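Local coordinates for protein heat-inducible transcription repressor hrcA homolog (Thermotoga maritima, PDB 1STZ) that probably represses class I heat-shock operons, those of the grpE-dnaK-dnaJ and groELS genes, as a DNA-binding transcriptional regulator, at residues E100-F108 and R319-R327. Sequence-based numbering, arbitrary orientation.
Sequences EADLAVETF and RVFEYILNR
Val105 and Tyr323 meet across the contact with the valine methyl CG1, set between backbone N and carbonyl carbon (chi1 80°), over one face of the ring, 4.1 Å from the ring centroid and 21° off the normal, a CH-pi contact. The opposite face carries Arg327 CD, likewise offset toward the rim. Val105 CG2 lies 3.7 Å from Tyr323 CD2 and continues to Val320 CG1 at 4.0 Å. At one end of the contact Arg319 NH1 donates to Asp102 OD2 over 3.1 Å in a nearly straight salt bridge (175°); the oxygen lies in the guanidinium plane, but the nitrogen approaches from well above the carboxylate. At the other end Phe108 CD2 meets Arg327 CG at 3.4 Å, the aliphatic part of the arginine lying at the ring edge, while its NH2 turns away to Glu330. The geometry is that of a short, weakly bonded helical turn, 103-106, laid against the long helix 314-334 beside helix 116-131, whose Leu122, Leu126 and Leu130 also touch Val105 or Phe108. Asp102 is the N-cap of that turn, its OD1 accepting weakly from Val105 N. A water bridges Glu100 OE2 and Arg319 O, and a second lies in the ring plane 2.5 Å from Tyr323 OH, donating to Glu106 O and Phe108 O. A leucine in place of Tyr323 would probably leave this second water without its phenol partner and Val105 CG1 without an aromatic face. Beyond this shell, Glu180 of the second subunit pairs with Arg319 NH1, and Gln179 of that subunit donates through NE2 to Ala101 O.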
loop_
_atom_site.group_PDB
_atom_site.type_symbol
_atom_site.label_atom_id
_atom_site.label_comp_id
_atom_site.label_asym_id
_atom_site.label_seq_id
_atom_site.Cartn_x
_atom_site.Cartn_y
_atom_site.Cartn_z
ATOM N N GLU A 100 4.361 -17.048 6.824
ATOM C CA GLU A 100 3.846 -16.338 5.654
ATOM C C GLU A 100 4.905 -15.346 5.196
ATOM O O GLU A 100 5.733 -15.675 4.353
ATOM C CB GLU A 100 2.515 -15.631 5.967
ATOM C CG GLU A 100 1.974 -14.767 4.831
ATOM C CD GLU A 100 1.075 -13.625 5.294
ATOM O OE1 GLU A 100 1.588 -12.533 5.630
ATOM O OE2 GLU A 100 -0.158 -13.823 5.304
ATOM N N ALA A 101 4.898 -14.153 5.794
ATOM C CA ALA A 101 5.621 -13.010 5.264
ATOM C C ALA A 101 5.184 -12.752 3.827
ATOM O O ALA A 101 5.892 -13.105 2.874
ATOM C CB ALA A 101 7.116 -13.240 5.352
ATOM N N ASP A 102 3.994 -12.162 3.685
ATOM C CA ASP A 102 3.503 -11.662 2.402
ATOM C C ASP A 102 3.220 -10.165 2.545
ATOM O O ASP A 102 2.149 -9.757 2.981
ATOM C CB ASP A 102 2.258 -12.422 1.968
ATOM C CG ASP A 102 1.691 -11.926 0.648
ATOM O OD1 ASP A 102 2.012 -10.809 0.197
ATOM O OD2 ASP A 102 0.876 -12.600 -0.007
ATOM N N LEU A 103 4.202 -9.375 2.142
ATOM C CA LEU A 103 4.217 -7.944 2.358
ATOM C C LEU A 103 2.971 -7.288 1.767
ATOM O O LEU A 103 2.334 -6.445 2.407
ATOM C CB LEU A 103 5.480 -7.344 1.708
ATOM C CG LEU A 103 6.458 -6.430 2.448
ATOM C CD1 LEU A 103 6.442 -5.055 1.838
ATOM C CD2 LEU A 103 6.227 -6.336 3.949
ATOM N N ALA A 104 2.629 -7.689 0.545
ATOM C CA ALA A 104 1.542 -7.055 -0.185
ATOM C C ALA A 104 0.213 -7.173 0.556
ATOM O O ALA A 104 -0.508 -6.187 0.718
ATOM C CB ALA A 104 1.427 -7.643 -1.571
ATOM N N VAL A 105 -0.106 -8.379 1.007
ATOM C CA VAL A 105 -1.382 -8.613 1.665
ATOM C C VAL A 105 -1.417 -7.960 3.064
ATOM O O VAL A 105 -2.471 -7.534 3.509
ATOM C CB VAL A 105 -1.758 -10.108 1.718
ATOM C CG1 VAL A 105 -1.049 -10.846 2.848
ATOM C CG2 VAL A 105 -3.250 -10.235 1.843
ATOM N N GLU A 106 -0.258 -7.834 3.708
ATOM C CA GLU A 106 -0.181 -7.189 5.020
ATOM C C GLU A 106 -0.464 -5.682 4.975
ATOM O O GLU A 106 -0.675 -5.078 6.037
ATOM C CB GLU A 106 1.174 -7.425 5.674
ATOM C CG GLU A 106 1.417 -8.858 6.124
ATOM C CD GLU A 106 2.805 -9.025 6.733
ATOM O OE1 GLU A 106 3.397 -10.134 6.608
ATOM O OE2 GLU A 106 3.318 -8.030 7.328
ATOM N N THR A 107 -0.487 -5.080 3.781
ATOM C CA THR A 107 -0.918 -3.689 3.639
ATOM C C THR A 107 -2.409 -3.500 3.846
ATOM O O THR A 107 -2.883 -2.361 3.932
ATOM C CB THR A 107 -0.537 -3.071 2.285
ATOM O OG1 THR A 107 -1.317 -3.664 1.220
ATOM C CG2 THR A 107 0.942 -3.311 1.948
ATOM N N PHE A 108 -3.162 -4.591 3.913
ATOM C CA PHE A 108 -4.585 -4.457 4.150
ATOM C C PHE A 108 -4.805 -3.826 5.519
ATOM O O PHE A 108 -4.244 -4.254 6.524
ATOM C CB PHE A 108 -5.332 -5.776 4.084
ATOM C CG PHE A 108 -6.815 -5.621 4.250
ATOM C CD1 PHE A 108 -7.580 -5.083 3.240
ATOM C CD2 PHE A 108 -7.439 -5.954 5.438
ATOM C CE1 PHE A 108 -8.959 -4.905 3.390
ATOM C CE2 PHE A 108 -8.840 -5.781 5.591
ATOM C CZ PHE A 108 -9.584 -5.265 4.565
ATOM N N ARG A 319 -2.926 -18.299 0.776
ATOM C CA ARG A 319 -2.342 -17.382 1.741
ATOM C C ARG A 319 -3.080 -16.043 1.782
ATOM O O ARG A 319 -3.371 -15.536 2.853
ATOM C CB ARG A 319 -0.890 -17.162 1.382
ATOM C CG ARG A 319 -0.130 -16.175 2.231
ATOM C CD ARG A 319 0.978 -15.492 1.448
ATOM N NE ARG A 319 1.709 -16.483 0.688
ATOM C CZ ARG A 319 2.216 -16.335 -0.529
ATOM N NH1 ARG A 319 2.147 -15.196 -1.200
ATOM N NH2 ARG A 319 2.833 -17.364 -1.076
ATOM N N VAL A 320 -3.336 -15.474 0.615
ATOM C CA VAL A 320 -3.972 -14.183 0.501
ATOM C C VAL A 320 -5.428 -14.256 0.983
ATOM O O VAL A 320 -5.887 -13.353 1.663
ATOM C CB VAL A 320 -3.921 -13.652 -0.944
ATOM C CG1 VAL A 320 -4.763 -12.420 -1.103
ATOM C CG2 VAL A 320 -2.516 -13.327 -1.325
ATOM N N PHE A 321 -6.110 -15.357 0.676
ATOM C CA PHE A 321 -7.533 -15.528 0.966
ATOM C C PHE A 321 -7.703 -15.669 2.442
ATOM O O PHE A 321 -8.485 -14.960 3.044
ATOM C CB PHE A 321 -8.061 -16.746 0.239
ATOM C CG PHE A 321 -9.561 -16.936 0.305
ATOM C CD1 PHE A 321 -10.371 -16.398 -0.670
ATOM C CD2 PHE A 321 -10.135 -17.755 1.272
ATOM C CE1 PHE A 321 -11.736 -16.623 -0.669
ATOM C CE2 PHE A 321 -11.510 -17.989 1.289
ATOM C CZ PHE A 321 -12.312 -17.409 0.332
ATOM N N GLU A 322 -6.917 -16.549 3.038
ATOM C CA GLU A 322 -6.942 -16.729 4.469
ATOM C C GLU A 322 -6.616 -15.439 5.275
ATOM O O GLU A 322 -7.295 -15.136 6.256
ATOM C CB GLU A 322 -5.999 -17.861 4.877
ATOM C CG GLU A 322 -6.104 -18.164 6.356
ATOM C CD GLU A 322 -5.240 -19.322 6.831
ATOM O OE1 GLU A 322 -4.072 -19.451 6.390
ATOM O OE2 GLU A 322 -5.732 -20.081 7.699
ATOM N N TYR A 323 -5.585 -14.699 4.885
ATOM C CA TYR A 323 -5.261 -13.432 5.569
ATOM C C TYR A 323 -6.439 -12.462 5.559
ATOM O O TYR A 323 -6.806 -11.936 6.597
ATOM C CB TYR A 323 -4.039 -12.763 4.939
ATOM C CG TYR A 323 -3.466 -11.602 5.726
ATOM C CD1 TYR A 323 -2.471 -11.804 6.687
ATOM C CD2 TYR A 323 -3.896 -10.301 5.503
ATOM C CE1 TYR A 323 -1.938 -10.745 7.394
ATOM C CE2 TYR A 323 -3.362 -9.239 6.209
ATOM C CZ TYR A 323 -2.400 -9.464 7.150
ATOM O OH TYR A 323 -1.874 -8.399 7.831
ATOM N N ILE A 324 -7.047 -12.250 4.393
ATOM C CA ILE A 324 -8.114 -11.257 4.246
ATOM C C ILE A 324 -9.367 -11.676 5.004
ATOM O O ILE A 324 -10.000 -10.845 5.654
ATOM C CB ILE A 324 -8.450 -10.980 2.743
ATOM C CG1 ILE A 324 -7.520 -9.927 2.167
ATOM C CG2 ILE A 324 -9.828 -10.334 2.576
ATOM C CD1 ILE A 324 -6.260 -10.405 1.807
ATOM N N LEU A 325 -9.731 -12.950 4.896
ATOM C CA LEU A 325 -10.853 -13.476 5.649
ATOM C C LEU A 325 -10.653 -13.257 7.132
ATOM O O LEU A 325 -11.576 -12.835 7.797
ATOM C CB LEU A 325 -11.075 -14.959 5.416
ATOM C CG LEU A 325 -12.244 -15.457 4.560
ATOM C CD1 LEU A 325 -12.465 -16.885 4.915
ATOM C CD2 LEU A 325 -13.511 -14.676 4.746
ATOM N N ASN A 326 -9.477 -13.590 7.656
ATOM C CA ASN A 326 -9.175 -13.341 9.072
ATOM C C ASN A 326 -9.266 -11.842 9.435
ATOM O O ASN A 326 -9.662 -11.504 10.538
ATOM C CB ASN A 326 -7.783 -13.848 9.444
ATOM C CG ASN A 326 -7.702 -15.366 9.523
ATOM O OD1 ASN A 326 -8.711 -16.063 9.544
ATOM N ND2 ASN A 326 -6.483 -15.879 9.574
ATOM N N ARG A 327 -8.905 -10.967 8.501
ATOM C CA ARG A 327 -9.017 -9.518 8.709
ATOM C C ARG A 327 -10.455 -9.068 8.758
ATOM O O ARG A 327 -10.785 -8.174 9.502
ATOM C CB ARG A 327 -8.351 -8.733 7.576
ATOM C CG ARG A 327 -6.925 -8.376 7.806
ATOM C CD ARG A 327 -6.153 -9.400 8.503
ATOM N NE ARG A 327 -5.595 -8.929 9.752
ATOM C CZ ARG A 327 -5.420 -9.678 10.842
ATOM N NH1 ARG A 327 -5.783 -10.959 10.866
ATOM N NH2 ARG A 327 -4.844 -9.133 11.943
HETATM O O HOH W 1 -2.208 -15.898 5.291
HETATM O O HOH W 2 -2.939 -6.180 8.063
#